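Local structure of EvdO2 (Micromonospora carbonacea, 4XAC) at residues S99-M104 against R142-W147. The protein probably acts as a 2-oxoglutarate-dependent, non-haem iron oxygenase of the phytanoyl-CoA dioxygenase family. Numbering follows the deposited sequence.
Sequences SAFLDM and RGLSIW. With AKG (2-oxoglutaric acid), chain D.
L102, in the last turn of helix 89-102, packs on G143 and L144 of strand 139-149. Its CB passes 3.8 Å from R142 NH2; CG meets L144 CD2 at 3.8 Å; of the two tips, CD1 turns to L144 CG, and CD2 reaches both L144 CD2 and G143 CA. With chi1 at 54°, L144 tucks CG in beside both N and C of its own backbone, and its CD2 also touches F101 CB at 3.7 Å, near the ring plane. Beyond the helix end, R142 bends at chi3 (56°) and brings both terminal nitrogens to one carbonyl, in the guanidinium plane: NH2 lies 2.5 Å from L102 O, a doubtfully short distance, and NH1 adds a weak bond. M104 runs the opposite way alongside, its SD 3.5 Å from R142 NH1. On the strand's other side, W147 NE1 donates edge-on to O3 of the 2-oxoglutarate distal carboxylate (2.9 Å, 155°). A phenylalanine in place of W147 would probably leave that oxygen without this N-H donor, though T126 and H209 also bind the ligand. Thus the helix joins the double-stranded beta-helix core through leucine packing and, probably, an exposed arginine holding its last carbonyl, opposite the cosubstrate pocket.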
loop_
_atom_site.group_PDB
_atom_site.type_symbol
_atom_site.label_atom_id
_atom_site.label_comp_id
_atom_site.label_asym_id
_atom_site.label_seq_id
_atom_site.Cartn_x
_atom_site.Cartn_y
_atom_site.Cartn_z
ATOM N N SER A 99 2.327 -7.931 14.155
ATOM C CA SER A 99 2.609 -8.054 15.586
ATOM C C SER A 99 4.097 -8.269 15.855
ATOM O O SER A 99 4.683 -7.598 16.704
ATOM C CB SER A 99 1.797 -9.202 16.186
ATOM O OG SER A 99 2.192 -9.431 17.524
ATOM N N ALA A 100 4.701 -9.205 15.128
ATOM C CA ALA A 100 6.132 -9.473 15.236
ATOM C C ALA A 100 6.984 -8.248 14.891
ATOM O O ALA A 100 7.942 -7.923 15.593
ATOM C CB ALA A 100 6.511 -10.644 14.334
ATOM N N PHE A 101 6.629 -7.561 13.814
ATOM C CA PHE A 101 7.423 -6.415 13.353
ATOM C C PHE A 101 7.233 -5.170 14.217
ATOM O O PHE A 101 8.118 -4.319 14.290
ATOM C CB PHE A 101 7.082 -6.050 11.913
ATOM C CG PHE A 101 7.709 -6.955 10.877
ATOM C CD1 PHE A 101 8.283 -8.168 11.228
ATOM C CD2 PHE A 101 7.707 -6.583 9.543
ATOM C CE1 PHE A 101 8.848 -8.991 10.253
ATOM C CE2 PHE A 101 8.262 -7.399 8.570
ATOM C CZ PHE A 101 8.836 -8.599 8.923
ATOM N N LEU A 102 6.070 -5.047 14.849
ATOM C CA LEU A 102 5.779 -3.862 15.647
ATOM C C LEU A 102 6.007 -4.096 17.139
ATOM O O LEU A 102 5.924 -3.157 17.937
ATOM C CB LEU A 102 4.330 -3.406 15.420
ATOM C CG LEU A 102 3.884 -2.860 14.066
ATOM C CD1 LEU A 102 2.375 -2.663 14.030
ATOM C CD2 LEU A 102 4.574 -1.546 13.779
ATOM N N ASP A 103 6.287 -5.341 17.510
ATOM C CA ASP A 103 6.405 -5.746 18.914
ATOM C C ASP A 103 5.187 -5.335 19.714
ATOM O O ASP A 103 5.306 -4.784 20.806
ATOM C CB ASP A 103 7.654 -5.155 19.566
ATOM C CG ASP A 103 8.923 -5.760 19.034
ATOM O OD1 ASP A 103 8.898 -6.944 18.635
ATOM O OD2 ASP A 103 9.944 -5.042 18.994
ATOM N N MET A 104 4.015 -5.608 19.158
ATOM C CA MET A 104 2.763 -5.336 19.845
ATOM C C MET A 104 1.863 -6.544 19.738
ATOM O O MET A 104 1.885 -7.250 18.732
ATOM C CB MET A 104 2.066 -4.118 19.250
ATOM C CG MET A 104 2.813 -2.830 19.434
ATOM S SD MET A 104 1.983 -1.544 18.498
ATOM C CE MET A 104 0.302 -1.744 19.095
ATOM N N ARG A 142 1.983 4.117 15.931
ATOM C CA ARG A 142 2.947 3.206 15.316
ATOM C C ARG A 142 2.201 2.289 14.380
ATOM O O ARG A 142 1.129 1.791 14.723
ATOM C CB ARG A 142 3.672 2.368 16.364
ATOM C CG ARG A 142 4.567 3.151 17.292
ATOM C CD ARG A 142 5.276 2.201 18.230
ATOM N NE ARG A 142 6.030 1.181 17.500
ATOM C CZ ARG A 142 6.054 -0.111 17.821
ATOM N NH1 ARG A 142 5.360 -0.552 18.865
ATOM N NH2 ARG A 142 6.775 -0.959 17.101
ATOM N N GLY A 143 2.755 2.033 13.207
ATOM C CA GLY A 143 2.039 1.185 12.282
ATOM C C GLY A 143 2.812 0.861 11.040
ATOM O O GLY A 143 3.905 1.386 10.798
ATOM N N LEU A 144 2.224 -0.020 10.245
ATOM C CA LEU A 144 2.835 -0.424 9.004
ATOM C C LEU A 144 1.764 -0.845 8.014
ATOM O O LEU A 144 0.584 -0.994 8.362
ATOM C CB LEU A 144 3.853 -1.562 9.264
ATOM C CG LEU A 144 3.406 -2.833 10.004
ATOM C CD1 LEU A 144 2.483 -3.696 9.135
ATOM C CD2 LEU A 144 4.611 -3.662 10.439
ATOM N N SER A 145 2.183 -1.031 6.770
ATOM C CA SER A 145 1.308 -1.506 5.715
ATOM C C SER A 145 1.892 -2.773 5.118
ATOM O O SER A 145 3.090 -2.837 4.913
ATOM C CB SER A 145 1.144 -0.441 4.630
ATOM O OG SER A 145 0.519 0.707 5.182
ATOM N N ILE A 146 1.048 -3.768 4.845
ATOM C CA ILE A 146 1.482 -4.986 4.139
ATOM C C ILE A 146 0.820 -5.032 2.767
ATOM O O ILE A 146 -0.389 -5.238 2.641
ATOM C CB ILE A 146 1.156 -6.281 4.930
ATOM C CG1 ILE A 146 1.910 -6.278 6.255
ATOM C CG2 ILE A 146 1.583 -7.528 4.124
ATOM C CD1 ILE A 146 1.414 -7.338 7.297
ATOM N N TRP A 147 1.640 -4.799 1.749
ATOM C CA TRP A 147 1.207 -4.659 0.365
ATOM C C TRP A 147 1.376 -6.002 -0.329
ATOM O O TRP A 147 2.484 -6.354 -0.707
ATOM C CB TRP A 147 2.061 -3.557 -0.295
ATOM C CG TRP A 147 1.727 -2.988 -1.669
ATOM C CD1 TRP A 147 1.023 -1.826 -1.939
ATOM C CD2 TRP A 147 2.226 -3.450 -2.939
ATOM N NE1 TRP A 147 1.006 -1.591 -3.302
ATOM C CE2 TRP A 147 1.737 -2.561 -3.932
ATOM C CE3 TRP A 147 3.016 -4.536 -3.337
ATOM C CZ2 TRP A 147 2.015 -2.734 -5.292
ATOM C CZ3 TRP A 147 3.288 -4.700 -4.703
ATOM C CH2 TRP A 147 2.786 -3.810 -5.653
HETATM C C1 AKG D . 0.938 2.181 0.054
HETATM O O1 AKG D . 0.607 0.964 0.128
HETATM O O2 AKG D . 1.111 2.880 1.083
HETATM C C2 AKG D . 1.098 2.823 -1.281
HETATM O O5 AKG D . 1.320 4.029 -1.357
HETATM C C3 AKG D . 0.949 1.995 -2.512
HETATM C C4 AKG D . 1.121 2.664 -3.837
HETATM C C5 AKG D . 0.798 1.868 -5.063
HETATM O O3 AKG D . 0.398 0.679 -4.956
HETATM O O4 AKG D . 0.927 2.377 -6.210
#